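Local coordinates for interferon-activable protein 202 (PDB 4L5R), which binds double-stranded DNA without sequence preference through its first HIN-200 domain, the part modelled here, and restrains AIM2 inflammasome activation, probably by sequestering cytosolic DNA, at residues A[142-145]-A[150-153]; A[129-134]-A[163-168]; A[27-30]-A[35-38]. One frame throughout, in Å; residues are numbered along the deposited sequence.

Contact 1. Residues A[142-145]-A[150-153]; sequences TFKI and DNIK. With nucleotides of chain C.
I145 and I152 lie side by side and point the same way, across two antiparallel strands whose short axes come within 4.8 Å. The touch is made by branches near the backbone: CG2 of I152 packs 3.5 Å from CG1 of I145, while the CG1 arm of I152 leads away from I145; I152 also packs on I113. That split follows from the first torsion, which sets CG1 of I152 anti to the backbone N (chi1 -170°) and leaves CG2 as the branch facing its neighbour. Below them the same two residues exchange both backbone hydrogen bonds, I145 N to I152 O at 3.0 Å and I152 N to I145 O at 2.9 Å, so they form a hydrogen-bonded pair on the buried face, with L187 packed against both.

On the other face K144 and K153 make a non-hydrogen-bonded pair. K144 runs out fully extended and crosses N151 at a slant, with K144 CE 3.7 Å from N151 CG; its ammonium goes on to a salt bridge with E132. D150, just before the strand, takes a weak bond from the backbone N of N151 on OD1 and pairs through OD2 with K117.

K153 heads instead for the DNA. Bent at its third torsion, it brings NZ 2.8 Å from OP2 of DG7 of chain C in a weak hydrogen bond, while T142 OG1 donates to OP1 of that phosphate at 2.5 Å. The two strands thus each contact a different oxygen of one phosphate, K153 only weakly, and neither contact is to the base of DG7, consistent with non-specific electrostatic binding. The arrangement is a beta hairpin of an OB fold, with a hydrophobic face turned inward and with T142, near the start of one strand, and K153, within the other, turned to the DNA phosphate.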
loop_
_atom_site.group_PDB
_atom_site.type_symbol
_atom_site.label_atom_id
_atom_site.label_comp_id
_atom_site.label_asym_id
_atom_site.label_seq_id
_atom_site.Cartn_x
_atom_site.Cartn_y
_atom_site.Cartn_z
ATOM N N THR A 142 -4.762 13.169 -13.432
ATOM C CA THR A 142 -4.014 13.916 -12.418
ATOM C C THR A 142 -4.958 14.513 -11.395
ATOM O O THR A 142 -6.135 14.736 -11.674
ATOM C CB THR A 142 -3.159 15.012 -13.035
ATOM O OG1 THR A 142 -4.004 15.908 -13.762
ATOM C CG2 THR A 142 -2.120 14.403 -13.970
ATOM N N PHE A 143 -4.437 14.766 -10.198
ATOM C CA PHE A 143 -5.247 15.277 -9.106
ATOM C C PHE A 143 -4.430 16.355 -8.427
ATOM O O PHE A 143 -3.205 16.298 -8.426
ATOM C CB PHE A 143 -5.505 14.203 -8.044
ATOM C CG PHE A 143 -6.284 13.012 -8.526
ATOM C CD1 PHE A 143 -5.641 11.947 -9.131
ATOM C CD2 PHE A 143 -7.655 12.946 -8.342
ATOM C CE1 PHE A 143 -6.346 10.837 -9.551
ATOM C CE2 PHE A 143 -8.377 11.827 -8.771
ATOM C CZ PHE A 143 -7.719 10.778 -9.374
ATOM N N LYS A 144 -5.113 17.336 -7.858
ATOM C CA LYS A 144 -4.489 18.189 -6.858
ATOM C C LYS A 144 -5.124 17.774 -5.546
ATOM O O LYS A 144 -6.335 17.957 -5.349
ATOM C CB LYS A 144 -4.788 19.660 -7.158
ATOM C CG LYS A 144 -4.216 20.624 -6.138
ATOM C CD LYS A 144 -4.572 22.064 -6.526
ATOM C CE LYS A 144 -4.070 23.061 -5.505
ATOM N NZ LYS A 144 -4.466 24.467 -5.881
ATOM N N ILE A 145 -4.332 17.163 -4.667
ATOM C CA ILE A 145 -4.835 16.808 -3.353
ATOM C C ILE A 145 -4.318 17.800 -2.310
ATOM O O ILE A 145 -3.341 18.502 -2.544
ATOM C CB ILE A 145 -4.455 15.373 -2.955
ATOM C CG1 ILE A 145 -2.933 15.174 -2.967
ATOM C CG2 ILE A 145 -5.136 14.366 -3.895
ATOM C CD1 ILE A 145 -2.465 13.845 -2.281
ATOM N N ASP A 150 -1.299 22.170 3.195
ATOM C CA ASP A 150 -0.566 22.070 1.933
ATOM C C ASP A 150 -1.290 21.273 0.834
ATOM O O ASP A 150 -2.326 20.661 1.080
ATOM C CB ASP A 150 0.836 21.494 2.184
ATOM C CG ASP A 150 1.842 21.915 1.118
ATOM O OD1 ASP A 150 1.485 22.750 0.254
ATOM O OD2 ASP A 150 2.991 21.418 1.149
ATOM N N ASN A 151 -0.743 21.312 -0.375
ATOM C CA ASN A 151 -1.301 20.556 -1.497
ATOM C C ASN A 151 -0.180 19.949 -2.321
ATOM O O ASN A 151 0.970 20.368 -2.215
ATOM C CB ASN A 151 -2.192 21.443 -2.364
ATOM C CG ASN A 151 -1.439 22.610 -2.965
ATOM O OD1 ASN A 151 -0.649 22.438 -3.889
ATOM N ND2 ASN A 151 -1.671 23.807 -2.431
ATOM N N ILE A 152 -0.506 18.946 -3.134
ATOM C CA ILE A 152 0.502 18.301 -3.950
ATOM C C ILE A 152 -0.182 17.659 -5.158
ATOM O O ILE A 152 -1.350 17.277 -5.095
ATOM C CB ILE A 152 1.320 17.263 -3.128
ATOM C CG1 ILE A 152 2.536 16.771 -3.927
ATOM C CG2 ILE A 152 0.435 16.125 -2.663
ATOM C CD1 ILE A 152 3.483 15.838 -3.156
ATOM N N LYS A 153 0.537 17.572 -6.267
ATOM C CA LYS A 153 -0.015 16.955 -7.473
ATOM C C LYS A 153 0.134 15.434 -7.439
ATOM O O LYS A 153 1.179 14.917 -7.052
ATOM C CB LYS A 153 0.691 17.510 -8.701
ATOM C CG LYS A 153 0.116 17.058 -10.020
ATOM C CD LYS A 153 1.136 17.319 -11.109
ATOM C CE LYS A 153 0.494 17.847 -12.349
ATOM N NZ LYS A 153 1.553 18.168 -13.339
ATOM P P DG C 7 -1.765 17.845 -15.997
ATOM O OP1 DG C 7 -3.110 17.377 -15.600
ATOM O OP2 DG C 7 -0.596 17.578 -15.114
ATOM O "O5'" DG C 7 -1.475 17.264 -17.448
ATOM C "C5'" DG C 7 -2.374 17.590 -18.533
ATOM C "C4'" DG C 7 -1.903 16.931 -19.812
ATOM O "O4'" DG C 7 -0.771 17.666 -20.330
ATOM C "C3'" DG C 7 -1.441 15.474 -19.692
ATOM O "O3'" DG C 7 -1.927 14.777 -20.841
ATOM C "C2'" DG C 7 0.085 15.566 -19.652
ATOM C "C1'" DG C 7 0.338 16.798 -20.506
ATOM N N9 DG C 7 1.482 17.624 -20.137
ATOM C C8 DG C 7 1.789 18.111 -18.888
ATOM N N7 DG C 7 2.862 18.851 -18.879
ATOM C C5 DG C 7 3.282 18.870 -20.200
ATOM C C6 DG C 7 4.389 19.513 -20.801
ATOM O O6 DG C 7 5.253 20.226 -20.258
ATOM N N1 DG C 7 4.439 19.256 -22.172
ATOM C C2 DG C 7 3.527 18.482 -22.860
ATOM N N2 DG C 7 3.701 18.332 -24.175
ATOM N N3 DG C 7 2.489 17.882 -22.308
ATOM C C4 DG C 7 2.435 18.119 -20.983
#

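Contact 2. Residues A[129-134]-A[163-168]; sequences FAVEKK and INYEKG
V131 and Y165 meet between backbones that do not pair: the closest CA atoms, those of V131 and G168, are 7.6 Å apart. The chain of 129-134 turns a corner at E132, where E132 and K133 both face K144 in a classic beta bulge. Segment 163-168 has no regular structure, and N164 is the centre of an inverse gamma turn. This joins the long strand 124-136 of an OB-type sheet to the loop that leads into strand 171-174.

Y165 is the arm that spans the distance. With CG anti to the backbone N (chi1 179°), its ring reaches toward V131, which comes from the opposite direction and sets CG2 3.2 Å from Y165 OH and 3.9 Å from CZ. The hydroxyl, crowded by this valine, hydrogen-bonds the carbonyl O of D169. Past the corner, K134 slides by the ring in the opposite sense, its CD 4.0 Å from CE2 of Y165, in an oblique approach. L171 also packs on both V131 and Y165. With an alanine for Y165, V131 and CD of K134 would probably lose their partner, and the hydroxyl's bond to D169 O would go, leaving 163-168 less firmly fixed.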
loop_
_atom_site.group_PDB
_atom_site.type_symbol
_atom_site.label_atom_id
_atom_site.label_comp_id
_atom_site.label_asym_id
_atom_site.label_seq_id
_atom_site.Cartn_x
_atom_site.Cartn_y
_atom_site.Cartn_z
ATOM N N PHE A 129 -6.666 11.527 1.236
ATOM C CA PHE A 129 -6.519 12.983 1.084
ATOM C C PHE A 129 -7.745 13.614 0.443
ATOM O O PHE A 129 -8.376 13.023 -0.452
ATOM C CB PHE A 129 -5.331 13.308 0.180
ATOM C CG PHE A 129 -4.046 12.669 0.593
ATOM C CD1 PHE A 129 -3.723 11.390 0.166
ATOM C CD2 PHE A 129 -3.147 13.357 1.404
ATOM C CE1 PHE A 129 -2.528 10.803 0.545
ATOM C CE2 PHE A 129 -1.948 12.781 1.777
ATOM C CZ PHE A 129 -1.637 11.504 1.344
ATOM N N ALA A 130 -8.056 14.838 0.858
ATOM C CA ALA A 130 -9.110 15.608 0.207
ATOM C C ALA A 130 -8.683 15.937 -1.226
ATOM O O ALA A 130 -7.494 16.104 -1.509
ATOM C CB ALA A 130 -9.391 16.884 0.995
ATOM N N VAL A 131 -9.655 16.021 -2.131
ATOM C CA VAL A 131 -9.375 16.295 -3.536
ATOM C C VAL A 131 -9.811 17.721 -3.882
ATOM O O VAL A 131 -10.956 18.103 -3.654
ATOM C CB VAL A 131 -10.122 15.326 -4.468
ATOM C CG1 VAL A 131 -9.958 15.771 -5.923
ATOM C CG2 VAL A 131 -9.610 13.907 -4.298
ATOM N N GLU A 132 -8.886 18.509 -4.412
ATOM C CA GLU A 132 -9.203 19.872 -4.831
ATOM C C GLU A 132 -9.577 19.882 -6.306
ATOM O O GLU A 132 -10.553 20.523 -6.703
ATOM C CB GLU A 132 -8.014 20.798 -4.582
ATOM C CG GLU A 132 -8.034 22.061 -5.409
ATOM C CD GLU A 132 -7.954 23.300 -4.559
ATOM O OE1 GLU A 132 -9.019 23.784 -4.121
ATOM O OE2 GLU A 132 -6.825 23.782 -4.320
ATOM N N LYS A 133 -8.803 19.151 -7.104
ATOM C CA LYS A 133 -9.019 19.102 -8.550
ATOM C C LYS A 133 -8.768 17.706 -9.091
ATOM O O LYS A 133 -7.927 16.968 -8.577
ATOM C CB LYS A 133 -8.071 20.066 -9.267
ATOM C CG LYS A 133 -8.155 21.502 -8.810
ATOM C CD LYS A 133 -7.156 22.365 -9.567
ATOM C CE LYS A 133 -7.303 23.828 -9.190
ATOM N NZ LYS A 133 -8.705 24.296 -9.391
ATOM N N LYS A 134 -9.483 17.350 -10.151
ATOM C CA LYS A 134 -9.230 16.091 -10.824
ATOM C C LYS A 134 -9.297 16.358 -12.314
ATOM O O LYS A 134 -10.161 17.108 -12.767
ATOM C CB LYS A 134 -10.251 15.029 -10.418
ATOM C CG LYS A 134 -10.225 13.776 -11.289
ATOM C CD LYS A 134 -11.140 12.690 -10.745
ATOM C CE LYS A 134 -11.599 11.736 -11.837
ATOM N NZ LYS A 134 -12.781 12.278 -12.565
ATOM N N ILE A 163 -11.170 3.681 -12.393
ATOM C CA ILE A 163 -10.997 3.931 -10.980
ATOM C C ILE A 163 -12.353 4.096 -10.306
ATOM O O ILE A 163 -13.199 4.865 -10.770
ATOM C CB ILE A 163 -10.155 5.209 -10.745
ATOM C CG1 ILE A 163 -8.871 5.165 -11.576
ATOM C CG2 ILE A 163 -9.849 5.397 -9.270
ATOM C CD1 ILE A 163 -8.046 3.920 -11.361
ATOM N N ASN A 164 -12.556 3.372 -9.212
ATOM C CA ASN A 164 -13.731 3.573 -8.377
ATOM C C ASN A 164 -13.587 4.856 -7.564
ATOM O O ASN A 164 -13.207 4.831 -6.389
ATOM C CB ASN A 164 -13.970 2.371 -7.464
ATOM C CG ASN A 164 -14.457 1.156 -8.229
ATOM O OD1 ASN A 164 -15.329 1.268 -9.096
ATOM N ND2 ASN A 164 -13.882 -0.005 -7.934
ATOM N N TYR A 165 -13.869 5.973 -8.221
ATOM C CA TYR A 165 -13.844 7.277 -7.578
ATOM C C TYR A 165 -15.014 8.129 -8.079
ATOM O O TYR A 165 -15.279 8.182 -9.282
ATOM C CB TYR A 165 -12.524 7.995 -7.863
ATOM C CG TYR A 165 -12.479 9.366 -7.240
ATOM C CD1 TYR A 165 -12.000 9.545 -5.952
ATOM C CD2 TYR A 165 -12.959 10.476 -7.925
ATOM C CE1 TYR A 165 -11.979 10.798 -5.370
ATOM C CE2 TYR A 165 -12.944 11.720 -7.360
ATOM C CZ TYR A 165 -12.450 11.886 -6.080
ATOM O OH TYR A 165 -12.443 13.143 -5.511
ATOM N N GLU A 166 -15.718 8.777 -7.157
ATOM C CA GLU A 166 -16.800 9.691 -7.517
ATOM C C GLU A 166 -16.539 11.101 -6.987
ATOM O O GLU A 166 -15.824 11.285 -5.994
ATOM C CB GLU A 166 -18.147 9.165 -7.012
ATOM C CG GLU A 166 -18.636 7.926 -7.745
ATOM N N LYS A 167 -17.111 12.095 -7.658
ATOM C CA LYS A 167 -16.930 13.483 -7.251
ATOM C C LYS A 167 -17.293 13.646 -5.772
ATOM O O LYS A 167 -18.263 13.057 -5.287
ATOM C CB LYS A 167 -17.774 14.414 -8.129
ATOM C CG LYS A 167 -17.553 15.899 -7.866
ATOM C CD LYS A 167 -18.600 16.746 -8.585
ATOM C CE LYS A 167 -18.555 18.210 -8.147
ATOM N NZ LYS A 167 -17.486 18.992 -8.835
ATOM N N GLY A 168 -16.505 14.431 -5.050
ATOM C CA GLY A 168 -16.759 14.631 -3.636
ATOM C C GLY A 168 -15.992 13.669 -2.746
ATOM O O GLY A 168 -15.724 13.975 -1.584
#

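Contact 3. Residues A[27-30]-A[35-38]; sequences PFNY and ENMF. With NA (sodium ion), chain D.
M37 is lodged against two aromatic rings of the opposing strand at once, F28 and Y30, all three side chains rising from the same face of the hairpin. Its CG does the closest touching, 3.4 Å from F28 CZ over that ring's face and 3.6 Å from Y30 CD1. Beyond it the sulfur stands over the face of the Y30 ring, 4.1 Å from the centroid and offset toward the rim, and only obliquely beside F28: a Met-aromatic contact to each. M37 runs alongside F28 but crosses Y30 at about a right angle. The two rings have their CG between the backbone N and the carbonyl carbon (chi1 58° and 71°), which brings both in toward M37.

The segments are the two arms of an antiparallel beta hairpin in the N-terminal OB-fold sheet, strongly twisted, with 129° between the short strand axes. F28 pairs with M37 and Y30 with E35 through backbone hydrogen bonds, the shortest being Y30 N to E35 O at 2.8 Å. Between them N29 and N36 form a non-hydrogen-bonded pair on the other face, where OD1 of N29 rests against CB of N36.

The carbonyl O of N36 lies near the plane of the Y30 ring, 3.4 Å from CE1 at its edge, and also coordinates the sodium ion at 2.8 Å; F54 supplies a second carbonyl O to the metal. CB of E35 packs obliquely against the same tyrosine ring, while its carboxylate turns off to a salt bridge with K4. M37 begins the region required for homomultimerization and lies about 4 Å, side chain to side chain, from H39, which mediates interaction with TP53BP1. The ring of F38 leads away from this hairpin, edge-to-face with F62.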
loop_
_atom_site.group_PDB
_atom_site.type_symbol
_atom_site.label_atom_id
_atom_site.label_comp_id
_atom_site.label_asym_id
_atom_site.label_seq_id
_atom_site.Cartn_x
_atom_site.Cartn_y
_atom_site.Cartn_z
ATOM N N PRO A 27 -8.507 -7.520 -4.941
ATOM C CA PRO A 27 -7.461 -7.815 -5.921
ATOM C C PRO A 27 -7.641 -6.958 -7.163
ATOM O O PRO A 27 -8.748 -6.504 -7.437
ATOM C CB PRO A 27 -7.706 -9.290 -6.257
ATOM C CG PRO A 27 -8.471 -9.816 -5.092
ATOM C CD PRO A 27 -9.330 -8.704 -4.639
ATOM N N PHE A 28 -6.564 -6.732 -7.898
ATOM C CA PHE A 28 -6.645 -5.959 -9.121
ATOM C C PHE A 28 -5.492 -6.394 -10.006
ATOM O O PHE A 28 -4.469 -6.882 -9.513
ATOM C CB PHE A 28 -6.608 -4.445 -8.840
ATOM C CG PHE A 28 -5.379 -3.985 -8.108
ATOM C CD1 PHE A 28 -5.314 -4.042 -6.718
ATOM C CD2 PHE A 28 -4.283 -3.507 -8.807
ATOM C CE1 PHE A 28 -4.178 -3.625 -6.042
ATOM C CE2 PHE A 28 -3.135 -3.079 -8.131
ATOM C CZ PHE A 28 -3.079 -3.146 -6.761
ATOM N N ASN A 29 -5.681 -6.265 -11.314
ATOM C CA ASN A 29 -4.617 -6.546 -12.264
ATOM C C ASN A 29 -3.616 -5.390 -12.373
ATOM O O ASN A 29 -3.985 -4.223 -12.283
ATOM C CB ASN A 29 -5.209 -6.873 -13.639
ATOM C CG ASN A 29 -5.988 -8.180 -13.642
ATOM O OD1 ASN A 29 -5.960 -8.936 -12.666
ATOM N ND2 ASN A 29 -6.682 -8.455 -14.748
ATOM N N TYR A 30 -2.348 -5.726 -12.582
ATOM C CA TYR A 30 -1.337 -4.716 -12.857
ATOM C C TYR A 30 -0.366 -5.290 -13.901
ATOM O O TYR A 30 -0.595 -6.385 -14.427
ATOM C CB TYR A 30 -0.629 -4.278 -11.558
ATOM C CG TYR A 30 0.278 -5.346 -10.995
ATOM C CD1 TYR A 30 -0.244 -6.457 -10.346
ATOM C CD2 TYR A 30 1.655 -5.269 -11.165
ATOM C CE1 TYR A 30 0.583 -7.454 -9.856
ATOM C CE2 TYR A 30 2.486 -6.246 -10.684
ATOM C CZ TYR A 30 1.951 -7.340 -10.035
ATOM O OH TYR A 30 2.800 -8.311 -9.573
ATOM N N GLU A 35 -0.584 -9.631 -14.349
ATOM C CA GLU A 35 -0.502 -10.159 -12.981
ATOM C C GLU A 35 -1.599 -9.569 -12.101
ATOM O O GLU A 35 -2.215 -8.568 -12.471
ATOM C CB GLU A 35 0.864 -9.835 -12.373
ATOM C CG GLU A 35 2.050 -10.271 -13.215
ATOM C CD GLU A 35 2.317 -11.765 -13.134
ATOM O OE1 GLU A 35 2.958 -12.295 -14.068
ATOM O OE2 GLU A 35 1.900 -12.405 -12.137
ATOM N N ASN A 36 -1.838 -10.176 -10.936
ATOM C CA ASN A 36 -2.748 -9.576 -9.958
ATOM C C ASN A 36 -2.123 -9.424 -8.573
ATOM O O ASN A 36 -1.087 -10.014 -8.285
ATOM C CB ASN A 36 -4.084 -10.320 -9.888
ATOM C CG ASN A 36 -3.913 -11.811 -9.740
ATOM O OD1 ASN A 36 -3.016 -12.280 -9.039
ATOM N ND2 ASN A 36 -4.776 -12.580 -10.415
ATOM N N MET A 37 -2.743 -8.610 -7.729
ATOM C CA MET A 37 -2.232 -8.391 -6.374
ATOM C C MET A 37 -3.307 -7.711 -5.542
ATOM O O MET A 37 -4.341 -7.290 -6.073
ATOM C CB MET A 37 -0.985 -7.499 -6.416
ATOM C CG MET A 37 -1.269 -6.063 -6.878
ATOM S SD MET A 37 0.181 -4.974 -6.774
ATOM C CE MET A 37 0.264 -4.714 -5.005
ATOM N N PHE A 38 -3.073 -7.594 -4.236
ATOM C CA PHE A 38 -3.907 -6.742 -3.424
ATOM C C PHE A 38 -3.022 -6.114 -2.355
ATOM O O PHE A 38 -1.952 -6.651 -2.038
ATOM C CB PHE A 38 -5.152 -7.460 -2.855
ATOM C CG PHE A 38 -4.853 -8.598 -1.886
ATOM C CD1 PHE A 38 -4.684 -8.351 -0.537
ATOM C CD2 PHE A 38 -4.814 -9.911 -2.330
ATOM C CE1 PHE A 38 -4.429 -9.394 0.368
ATOM C CE2 PHE A 38 -4.566 -10.959 -1.441
ATOM C CZ PHE A 38 -4.376 -10.693 -0.090
HETATM NA NA NA D . 0.195 -12.361 -9.070
#

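Contacts 1 and 2 meet through one sheet, in which strands 141-146 and 124-136 are neighbours; their centres are 11 Å apart, and contact 1 is nested along the chain inside the loop that contact 2 closes. They touch: K144 NZ reaches E132 OE2 at 2.9 Å in a salt bridge, and I145 CD1 packs 3.5 Å from F129 CG. Contact 3 belongs to the other sheet, its centre 26 Å from contact 1's and 22 Å from contact 2's. The second half reaches it, since H192 and F194 meet the rings of Y30 and F28. Contact 1 binds the DNA phosphate; the nearest atoms of contacts 2 and 3 stay about 6 and 5 Å from the nucleic acid.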